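Local coordinates for protein CalS10 (Micromonospora echinospora, PDB 6UK5) that probably transfers a methyl group from S-adenosylmethionine to an amino pentose during calicheamicin biosynthesis, at residues A[38-43]-A[238-243]; A[155-160]-A[215-220]; A[179-184]-A[194-199]. All blocks are in the same frame, centred on the assembly; numbering follows the deposited sequence.

Interaction 1 (A[38-43]-A[238-243]); sequences HDEAAD and EGWLTG
The loop between strands 232-237 and 246-251, two antiparallel strands of the Rossmann-like sheet, lays Trp240, Leu241 and Thr242 against the side of helix 37-51. Trp240 reaches the helix with its indole: CH2 lies 3.8 Å from Glu40 CB, the two side chains crossing at about a right angle, while NE1 approaches Asp43 OD2 at a modelled separation too short to be relied on. The Asp43 carboxylate faces the loop because CG stands opposite the backbone N (chi1 177°), and its plane is turned 32° from that of the indole. Its other oxygen, OD1, forms a salt bridge with Arg47 one turn further along. Leu241 CD1 lies against the helix backbone, 3.7 Å from Asp39 O. Beyond it, Thr242 CG2 sits 3.6 Å from Glu40 OE2, an oxygen already salt-bridged to Lys35; Glu40 OE1 accepts a hydrogen bond from His68, and Thr242 OG1 is bonded to Glu154. The Glu40 side chain lies about 6 Å from S-adenosylmethionine. Both helix acids are thus engaged by basic neighbours of their own, and apart from the indole NE1 the loop meets the helix through carbon atoms.

Interaction 2 (A[155-160]-A[215-220]); sequences PWWFPE and LTMFTR
Met217 threads between Trp156, Trp157 and Phe158, and its side chain meets a different neighbour at each step. CB is 4.1 Å from Trp156 CD1. With CG opposite the backbone N (chi1 -176°), the chain runs out across the loop, and CG comes 3.6 Å from Trp156 O. SD then makes two Met-aromatic contacts: it lies at the edge of the Trp157 indole, in its plane and 4.0 Å from CE3, and obliquely to the Phe158 ring, 4.0 Å from CE2. Two residues earlier, Leu215 sends CD2 over the face of Trp156 in a CH-pi contact, 3.5 Å from the centroid of the five-membered ring and 12° off its normal. A water joins the same two residues, giving a hydrogen bond to Leu215 O and accepting a weak one from Trp156 NE1. Swapping Trp156 for an alanine would probably open a gap above Leu215 CD2 and leave the bridging water without its indole donor. Asn126 bonds both Trp156 N and Thr216 O. No direct hydrogen bond joins the segments; water and Asn126 bridge them, and side-chain contact between the loop after strand 149-153 and strand 206-216 is mainly aromatic, aliphatic and sulfur, with carbonyl oxygens also touching.

Interaction 3 (A[179-184]-A[194-199]); sequences VARVSR and MEERWL
Six backbone hydrogen bonds, two each at Ala180-Leu199, Val182-Arg197 and Arg184-Glu195, zip these strands into an antiparallel beta hairpin; the one from Ala180 N to Leu199 O is 2.8 Å long. In the non-hydrogen-bonded pairs, alpha hydrogens approach carbonyls instead, as where Trp198 CA lies 3.3 Å from Ala180 O. On the face bearing Arg181, Ser183, Glu196 and Trp198, Arg181 NH1 forms a salt bridge with Glu196 OE2 at 3.2 Å. The oxygen stands well out of the guanidinium plane, so attraction of charge rather than an aimed N-H holds it, and Arg181 NH2 has a second acid in Asp170 on strand 165-174.

Before the chain bends at chi3 (69°), the Arg181 methylenes lie along the Trp198 indole, both side chains pointing the same way. CG sits over the ring system, and CD makes a CH-pi contact 3.6 Å from the centroid of the six-membered ring. Val179 CG1 meets the indole at its edge, 3.6 Å from CE3. Phe209 stacks on Trp198 as well, and helix 20-32 packs against this face with Val25 and Ala29. The face bearing Ala180, Val182, Arg184, Arg197 and Leu199 meets the second subunit: Arg184 donates hydrogen bonds to Asp202 O and Ala203 O of that subunit, and Val182 packs on its Leu199. The hairpin therefore keeps its buried charge paired beside an aromatic platform on one face, and offers aliphatic groups and arginine donors to the partner subunit on the other.

Following the chain from the N terminus, the first contact segment is on helix 37-51, and interaction 1 closes the longest loop by bringing residues 238-243 back to it. Inside that loop lies interaction 2, joining the chain after strand 149-153 to the end of strand 206-216; inside that again is interaction 3, the short hairpin. The three are nested like brackets and none cross. Interaction 1 ties the cofactor-binding sheet to an early helix, interaction 2 joins that sheet to the five-stranded one, and interaction 3 lies within the latter, where it also faces the second subunit. Interactions 2 and 3 touch where Leu215 CB meets Met194 CE at 3.8 Å; interactions 1 and 2 come within about 5 Å at their nearest atoms.

Interaction 1 (A[38-43]-A[238-243])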
loop_
_atom_site.group_PDB
_atom_site.type_symbol
_atom_site.label_atom_id
_atom_site.label_comp_id
_atom_site.label_asym_id
_atom_site.label_seq_id
_atom_site.Cartn_x
_atom_site.Cartn_y
_atom_site.Cartn_z
ATOM N N HIS A 38 -8.447 -22.920 -2.503
ATOM C CA HIS A 38 -8.233 -24.337 -2.771
ATOM C C HIS A 38 -8.654 -25.195 -1.585
ATOM O O HIS A 38 -9.392 -26.174 -1.747
ATOM C CB HIS A 38 -6.766 -24.592 -3.112
ATOM C CG HIS A 38 -6.381 -26.035 -3.040
ATOM N ND1 HIS A 38 -6.673 -26.936 -4.043
ATOM C CD2 HIS A 38 -5.744 -26.740 -2.075
ATOM C CE1 HIS A 38 -6.223 -28.130 -3.702
ATOM N NE2 HIS A 38 -5.655 -28.039 -2.513
ATOM N N ASP A 39 -8.187 -24.850 -0.384
ATOM C CA ASP A 39 -8.556 -25.628 0.794
ATOM C C ASP A 39 -10.057 -25.561 1.046
ATOM O O ASP A 39 -10.672 -26.555 1.450
ATOM C CB ASP A 39 -7.784 -25.133 2.016
ATOM C CG ASP A 39 -6.296 -25.428 1.926
ATOM O OD1 ASP A 39 -5.910 -26.330 1.150
ATOM O OD2 ASP A 39 -5.513 -24.756 2.635
ATOM N N GLU A 40 -10.666 -24.396 0.814
ATOM C CA GLU A 40 -12.109 -24.269 0.984
ATOM C C GLU A 40 -12.853 -25.162 -0.001
ATOM O O GLU A 40 -13.720 -25.953 0.392
ATOM C CB GLU A 40 -12.523 -22.807 0.819
ATOM C CG GLU A 40 -12.027 -21.911 1.950
ATOM C CD GLU A 40 -12.277 -20.439 1.687
ATOM O OE1 GLU A 40 -13.127 -20.129 0.825
ATOM O OE2 GLU A 40 -11.622 -19.594 2.336
ATOM N N ALA A 41 -12.524 -25.055 -1.290
ATOM C CA ALA A 41 -13.188 -25.887 -2.289
ATOM C C ALA A 41 -12.983 -27.367 -1.989
ATOM O O ALA A 41 -13.912 -28.172 -2.127
ATOM C CB ALA A 41 -12.669 -25.546 -3.685
ATOM N N ALA A 42 -11.770 -27.743 -1.578
ATOM C CA ALA A 42 -11.492 -29.139 -1.253
ATOM C C ALA A 42 -12.369 -29.619 -0.103
ATOM O O ALA A 42 -12.980 -30.691 -0.177
ATOM C CB ALA A 42 -10.012 -29.306 -0.908
ATOM N N ASP A 43 -12.432 -28.840 0.981
ATOM C CA ASP A 43 -13.288 -29.207 2.104
ATOM C C ASP A 43 -14.747 -29.293 1.672
ATOM O O ASP A 43 -15.455 -30.243 2.026
ATOM C CB ASP A 43 -13.126 -28.194 3.237
ATOM C CG ASP A 43 -14.049 -28.473 4.404
ATOM O OD1 ASP A 43 -14.520 -29.622 4.535
ATOM O OD2 ASP A 43 -14.313 -27.539 5.187
ATOM N N GLU A 238 -20.683 -25.238 12.270
ATOM C CA GLU A 238 -19.979 -24.211 13.027
ATOM C C GLU A 238 -18.575 -23.962 12.495
ATOM O O GLU A 238 -17.890 -24.879 12.036
ATOM C CB GLU A 238 -19.880 -24.637 14.492
ATOM C CG GLU A 238 -21.108 -24.421 15.315
ATOM C CD GLU A 238 -20.981 -23.175 16.128
ATOM O OE1 GLU A 238 -21.137 -23.285 17.362
ATOM O OE2 GLU A 238 -20.717 -22.099 15.547
ATOM N N GLY A 239 -18.156 -22.702 12.556
ATOM C CA GLY A 239 -16.764 -22.364 12.345
ATOM C C GLY A 239 -16.315 -22.475 10.908
ATOM O O GLY A 239 -16.332 -21.495 10.154
ATOM N N TRP A 240 -15.892 -23.681 10.531
ATOM C CA TRP A 240 -15.377 -23.944 9.194
ATOM C C TRP A 240 -14.045 -23.218 9.052
ATOM O O TRP A 240 -13.537 -22.659 10.030
ATOM C CB TRP A 240 -16.395 -23.509 8.140
ATOM C CG TRP A 240 -16.193 -24.156 6.811
ATOM C CD1 TRP A 240 -16.141 -25.495 6.555
ATOM C CD2 TRP A 240 -16.033 -23.499 5.550
ATOM N NE1 TRP A 240 -15.950 -25.713 5.212
ATOM C CE2 TRP A 240 -15.881 -24.503 4.573
ATOM C CE3 TRP A 240 -16.001 -22.160 5.151
ATOM C CZ2 TRP A 240 -15.700 -24.210 3.223
ATOM C CZ3 TRP A 240 -15.820 -21.870 3.810
ATOM C CH2 TRP A 240 -15.672 -22.890 2.862
ATOM N N LEU A 241 -13.462 -23.220 7.855
ATOM C CA LEU A 241 -12.116 -22.687 7.695
ATOM C C LEU A 241 -12.087 -21.166 7.646
ATOM O O LEU A 241 -11.012 -20.576 7.796
ATOM C CB LEU A 241 -11.475 -23.237 6.421
ATOM C CG LEU A 241 -11.807 -24.683 6.044
ATOM C CD1 LEU A 241 -11.055 -25.057 4.769
ATOM C CD2 LEU A 241 -11.537 -25.668 7.168
ATOM N N THR A 242 -13.236 -20.525 7.444
ATOM C CA THR A 242 -13.302 -19.075 7.349
ATOM C C THR A 242 -13.631 -18.415 8.679
ATOM O O THR A 242 -13.217 -17.273 8.914
ATOM C CB THR A 242 -14.358 -18.671 6.313
ATOM O OG1 THR A 242 -15.648 -19.137 6.729
ATOM C CG2 THR A 242 -14.036 -19.275 4.949
ATOM N N GLY A 243 -14.367 -19.107 9.549
ATOM C CA GLY A 243 -14.900 -18.544 10.770
ATOM C C GLY A 243 -16.399 -18.340 10.741
ATOM O O GLY A 243 -17.028 -18.278 11.806
#

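Interaction 2 (A[155-160]-A[215-220])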
loop_
_atom_site.group_PDB
_atom_site.type_symbol
_atom_site.label_atom_id
_atom_site.label_comp_id
_atom_site.label_asym_id
_atom_site.label_seq_id
_atom_site.Cartn_x
_atom_site.Cartn_y
_atom_site.Cartn_z
ATOM N N PRO A 155 -22.606 -18.156 4.927
ATOM C CA PRO A 155 -23.289 -16.902 5.245
ATOM C C PRO A 155 -22.355 -15.872 5.863
ATOM O O PRO A 155 -21.300 -16.189 6.414
ATOM C CB PRO A 155 -24.350 -17.347 6.260
ATOM C CG PRO A 155 -23.660 -18.428 7.018
ATOM C CD PRO A 155 -22.775 -19.147 6.008
ATOM N N TRP A 156 -22.772 -14.615 5.755
ATOM C CA TRP A 156 -22.117 -13.536 6.478
ATOM C C TRP A 156 -22.616 -13.463 7.914
ATOM O O TRP A 156 -23.823 -13.532 8.171
ATOM C CB TRP A 156 -22.369 -12.206 5.764
ATOM C CG TRP A 156 -21.875 -10.989 6.496
ATOM C CD1 TRP A 156 -22.632 -9.934 6.920
ATOM C CD2 TRP A 156 -20.527 -10.700 6.895
ATOM N NE1 TRP A 156 -21.842 -9.007 7.553
ATOM C CE2 TRP A 156 -20.545 -9.452 7.552
ATOM C CE3 TRP A 156 -19.307 -11.371 6.759
ATOM C CZ2 TRP A 156 -19.393 -8.863 8.073
ATOM C CZ3 TRP A 156 -18.163 -10.783 7.279
ATOM C CH2 TRP A 156 -18.215 -9.544 7.928
ATOM N N TRP A 157 -21.677 -13.321 8.845
ATOM C CA TRP A 157 -21.964 -13.045 10.241
ATOM C C TRP A 157 -21.053 -11.888 10.631
ATOM O O TRP A 157 -20.055 -11.619 9.957
ATOM C CB TRP A 157 -21.719 -14.231 11.186
ATOM C CG TRP A 157 -22.466 -15.507 10.891
ATOM C CD1 TRP A 157 -21.917 -16.735 10.650
ATOM C CD2 TRP A 157 -23.888 -15.678 10.778
ATOM N NE1 TRP A 157 -22.907 -17.663 10.427
ATOM C CE2 TRP A 157 -24.124 -17.037 10.489
ATOM C CE3 TRP A 157 -24.982 -14.814 10.897
ATOM C CZ2 TRP A 157 -25.409 -17.553 10.318
ATOM C CZ3 TRP A 157 -26.256 -15.329 10.727
ATOM C CH2 TRP A 157 -26.459 -16.684 10.441
ATOM N N PHE A 158 -21.376 -11.209 11.712
ATOM C CA PHE A 158 -20.467 -10.152 12.134
ATOM C C PHE A 158 -19.301 -10.749 12.916
ATOM O O PHE A 158 -19.526 -11.498 13.871
ATOM C CB PHE A 158 -21.190 -9.128 13.006
ATOM C CG PHE A 158 -22.239 -8.337 12.281
ATOM C CD1 PHE A 158 -21.896 -7.545 11.199
ATOM C CD2 PHE A 158 -23.560 -8.359 12.698
ATOM C CE1 PHE A 158 -22.853 -6.803 10.535
ATOM C CE2 PHE A 158 -24.522 -7.617 12.036
ATOM C CZ PHE A 158 -24.167 -6.839 10.955
ATOM N N PRO A 159 -18.055 -10.458 12.538
ATOM C CA PRO A 159 -16.925 -10.827 13.396
ATOM C C PRO A 159 -17.192 -10.403 14.832
ATOM O O PRO A 159 -17.913 -9.435 15.092
ATOM C CB PRO A 159 -15.749 -10.068 12.776
ATOM C CG PRO A 159 -16.086 -10.033 11.321
ATOM C CD PRO A 159 -17.600 -9.964 11.224
ATOM N N GLU A 160 -16.590 -11.126 15.776
ATOM C CA GLU A 160 -16.838 -10.816 17.177
ATOM C C GLU A 160 -16.414 -9.392 17.510
ATOM O O GLU A 160 -17.052 -8.729 18.338
ATOM C CB GLU A 160 -16.097 -11.800 18.079
ATOM C CG GLU A 160 -16.543 -11.733 19.531
ATOM C CD GLU A 160 -15.662 -12.547 20.461
ATOM O OE1 GLU A 160 -15.791 -12.356 21.692
ATOM O OE2 GLU A 160 -14.859 -13.376 19.966
ATOM N N LEU A 215 -23.151 -5.159 2.318
ATOM C CA LEU A 215 -23.313 -6.557 2.694
ATOM C C LEU A 215 -24.397 -6.617 3.760
ATOM O O LEU A 215 -24.277 -5.978 4.810
ATOM C CB LEU A 215 -21.995 -7.123 3.217
ATOM C CG LEU A 215 -21.739 -8.626 3.129
ATOM C CD1 LEU A 215 -21.627 -9.092 1.688
ATOM C CD2 LEU A 215 -20.470 -8.967 3.896
ATOM N N THR A 216 -25.447 -7.385 3.488
ATOM C CA THR A 216 -26.607 -7.485 4.362
ATOM C C THR A 216 -26.678 -8.868 4.996
ATOM O O THR A 216 -26.754 -9.877 4.287
ATOM C CB THR A 216 -27.889 -7.179 3.585
ATOM O OG1 THR A 216 -27.799 -5.867 3.010
ATOM C CG2 THR A 216 -29.096 -7.247 4.504
ATOM N N MET A 217 -26.650 -8.909 6.327
ATOM C CA MET A 217 -26.784 -10.165 7.049
ATOM C C MET A 217 -28.223 -10.673 6.990
ATOM O O MET A 217 -29.177 -9.901 6.865
ATOM C CB MET A 217 -26.405 -9.995 8.520
ATOM C CG MET A 217 -26.425 -11.304 9.301
ATOM S SD MET A 217 -26.293 -11.055 11.072
ATOM C CE MET A 217 -28.025 -10.727 11.416
ATOM N N PHE A 218 -28.370 -11.991 7.107
ATOM C CA PHE A 218 -29.656 -12.627 7.351
ATOM C C PHE A 218 -29.514 -13.535 8.565
ATOM O O PHE A 218 -28.417 -13.978 8.910
ATOM C CB PHE A 218 -30.120 -13.401 6.120
ATOM C CG PHE A 218 -30.178 -12.557 4.882
ATOM C CD1 PHE A 218 -31.147 -11.576 4.742
ATOM C CD2 PHE A 218 -29.233 -12.710 3.881
ATOM C CE1 PHE A 218 -31.197 -10.784 3.609
ATOM C CE2 PHE A 218 -29.270 -11.920 2.745
ATOM C CZ PHE A 218 -30.253 -10.953 2.608
ATOM N N THR A 219 -30.638 -13.799 9.218
ATOM C CA THR A 219 -30.627 -14.546 10.465
ATOM C C THR A 219 -30.731 -16.045 10.210
ATOM O O THR A 219 -31.167 -16.496 9.148
ATOM C CB THR A 219 -31.780 -14.109 11.370
ATOM O OG1 THR A 219 -33.000 -14.096 10.621
ATOM C CG2 THR A 219 -31.528 -12.712 11.911
ATOM N N ARG A 220 -30.303 -16.817 11.213
ATOM C CA ARG A 220 -30.504 -18.262 11.187
ATOM C C ARG A 220 -31.970 -18.598 10.954
ATOM O O ARG A 220 -32.295 -19.502 10.176
ATOM C CB ARG A 220 -30.006 -18.868 12.501
ATOM C CG ARG A 220 -30.320 -20.339 12.709
ATOM C CD ARG A 220 -29.727 -21.238 11.638
ATOM N NE ARG A 220 -29.800 -22.636 12.056
ATOM C CZ ARG A 220 -28.918 -23.225 12.859
ATOM N NH1 ARG A 220 -27.884 -22.543 13.334
ATOM N NH2 ARG A 220 -29.071 -24.500 13.192
HETATM O O HOH W 1 -23.967 -6.831 7.148
#

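Interaction 3 (A[179-184]-A[194-199])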
loop_
_atom_site.group_PDB
_atom_site.type_symbol
_atom_site.label_atom_id
_atom_site.label_comp_id
_atom_site.label_asym_id
_atom_site.label_seq_id
_atom_site.Cartn_x
_atom_site.Cartn_y
_atom_site.Cartn_z
ATOM N N VAL A 179 0.285 -3.141 -5.403
ATOM C CA VAL A 179 -1.134 -2.931 -5.163
ATOM C C VAL A 179 -1.319 -2.566 -3.698
ATOM O O VAL A 179 -0.975 -3.354 -2.807
ATOM C CB VAL A 179 -1.948 -4.182 -5.532
ATOM C CG1 VAL A 179 -3.430 -3.948 -5.305
ATOM C CG2 VAL A 179 -1.653 -4.582 -6.974
ATOM N N ALA A 180 -1.851 -1.373 -3.454
ATOM C CA ALA A 180 -2.202 -0.907 -2.123
ATOM C C ALA A 180 -3.717 -0.818 -1.994
ATOM O O ALA A 180 -4.421 -0.507 -2.960
ATOM C CB ALA A 180 -1.580 0.460 -1.827
ATOM N N ARG A 181 -4.215 -1.102 -0.795
ATOM C CA ARG A 181 -5.644 -1.027 -0.538
ATOM C C ARG A 181 -5.881 -0.526 0.875
ATOM O O ARG A 181 -5.252 -1.010 1.821
ATOM C CB ARG A 181 -6.337 -2.381 -0.707
ATOM C CG ARG A 181 -7.850 -2.248 -0.809
ATOM C CD ARG A 181 -8.556 -3.541 -0.478
ATOM N NE ARG A 181 -8.429 -3.859 0.940
ATOM C CZ ARG A 181 -8.873 -4.978 1.501
ATOM N NH1 ARG A 181 -9.460 -5.908 0.757
ATOM N NH2 ARG A 181 -8.716 -5.173 2.804
ATOM N N VAL A 182 -6.783 0.441 1.010
ATOM C CA VAL A 182 -7.290 0.880 2.302
ATOM C C VAL A 182 -8.795 0.668 2.272
ATOM O O VAL A 182 -9.469 1.111 1.336
ATOM C CB VAL A 182 -6.959 2.357 2.582
ATOM C CG1 VAL A 182 -7.567 2.795 3.913
ATOM C CG2 VAL A 182 -5.462 2.588 2.554
ATOM N N SER A 183 -9.319 -0.012 3.286
ATOM C CA SER A 183 -10.738 -0.315 3.345
ATOM C C SER A 183 -11.330 0.240 4.631
ATOM O O SER A 183 -10.628 0.480 5.615
ATOM C CB SER A 183 -10.997 -1.824 3.264
ATOM O OG SER A 183 -10.506 -2.492 4.411
ATOM N N ARG A 184 -12.639 0.444 4.602
ATOM C CA ARG A 184 -13.363 0.907 5.778
ATOM C C ARG A 184 -14.783 0.376 5.707
ATOM O O ARG A 184 -15.489 0.606 4.722
ATOM C CB ARG A 184 -13.348 2.429 5.840
ATOM C CG ARG A 184 -13.911 3.015 7.102
ATOM C CD ARG A 184 -13.857 4.516 7.001
ATOM N NE ARG A 184 -14.498 5.162 8.137
ATOM C CZ ARG A 184 -15.790 5.486 8.143
ATOM N NH1 ARG A 184 -16.549 5.180 7.096
ATOM N NH2 ARG A 184 -16.333 6.086 9.191
ATOM N N MET A 194 -19.256 -1.248 2.931
ATOM C CA MET A 194 -17.880 -1.540 2.555
ATOM C C MET A 194 -17.373 -0.484 1.580
ATOM O O MET A 194 -17.886 -0.363 0.464
ATOM C CB MET A 194 -17.817 -2.931 1.927
ATOM C CG MET A 194 -18.054 -4.064 2.904
ATOM S SD MET A 194 -17.848 -5.689 2.154
ATOM C CE MET A 194 -19.212 -5.685 0.982
ATOM N N GLU A 195 -16.381 0.291 2.013
ATOM C CA GLU A 195 -15.696 1.261 1.168
ATOM C C GLU A 195 -14.261 0.795 0.957
ATOM O O GLU A 195 -13.502 0.673 1.924
ATOM C CB GLU A 195 -15.711 2.656 1.795
ATOM C CG GLU A 195 -15.248 3.753 0.841
ATOM C CD GLU A 195 -14.970 5.066 1.543
ATOM O OE1 GLU A 195 -15.448 5.243 2.683
ATOM O OE2 GLU A 195 -14.277 5.921 0.952
ATOM N N GLU A 196 -13.894 0.532 -0.295
ATOM C CA GLU A 196 -12.539 0.127 -0.644
ATOM C C GLU A 196 -11.918 1.170 -1.563
ATOM O O GLU A 196 -12.589 1.703 -2.452
ATOM C CB GLU A 196 -12.503 -1.232 -1.339
ATOM C CG GLU A 196 -12.452 -2.412 -0.396
ATOM C CD GLU A 196 -12.595 -3.734 -1.120
ATOM O OE1 GLU A 196 -13.184 -3.750 -2.221
ATOM O OE2 GLU A 196 -12.114 -4.758 -0.593
ATOM N N ARG A 197 -10.636 1.455 -1.352
ATOM C CA ARG A 197 -9.903 2.389 -2.199
ATOM C C ARG A 197 -8.534 1.805 -2.499
ATOM O O ARG A 197 -7.751 1.535 -1.584
ATOM C CB ARG A 197 -9.798 3.760 -1.538
ATOM C CG ARG A 197 -11.124 4.490 -1.580
ATOM C CD ARG A 197 -11.081 5.817 -0.872
ATOM N NE ARG A 197 -10.953 6.901 -1.841
ATOM C CZ ARG A 197 -11.213 8.177 -1.585
ATOM N NH1 ARG A 197 -11.637 8.543 -0.383
ATOM N NH2 ARG A 197 -11.059 9.086 -2.540
ATOM N N TRP A 198 -8.257 1.620 -3.788
ATOM C CA TRP A 198 -7.078 0.920 -4.265
ATOM C C TRP A 198 -6.093 1.879 -4.919
ATOM O O TRP A 198 -6.477 2.911 -5.477
ATOM C CB TRP A 198 -7.477 -0.149 -5.286
ATOM C CG TRP A 198 -8.408 -1.192 -4.754
ATOM C CD1 TRP A 198 -9.745 -1.051 -4.520
ATOM C CD2 TRP A 198 -8.082 -2.544 -4.411
ATOM N NE1 TRP A 198 -10.270 -2.227 -4.046
ATOM C CE2 TRP A 198 -9.270 -3.159 -3.969
ATOM C CE3 TRP A 198 -6.902 -3.292 -4.430
ATOM C CZ2 TRP A 198 -9.312 -4.488 -3.550
ATOM C CZ3 TRP A 198 -6.945 -4.609 -4.012
ATOM C CH2 TRP A 198 -8.142 -5.194 -3.579
ATOM N N LEU A 199 -4.812 1.523 -4.839
ATOM C CA LEU A 199 -3.761 2.157 -5.624
ATOM C C LEU A 199 -2.960 1.070 -6.324
ATOM O O LEU A 199 -2.421 0.175 -5.663
ATOM C CB LEU A 199 -2.834 3.004 -4.750
ATOM C CG LEU A 199 -3.339 4.355 -4.247
ATOM C CD1 LEU A 199 -2.318 4.947 -3.288
ATOM C CD2 LEU A 199 -3.596 5.313 -5.399
#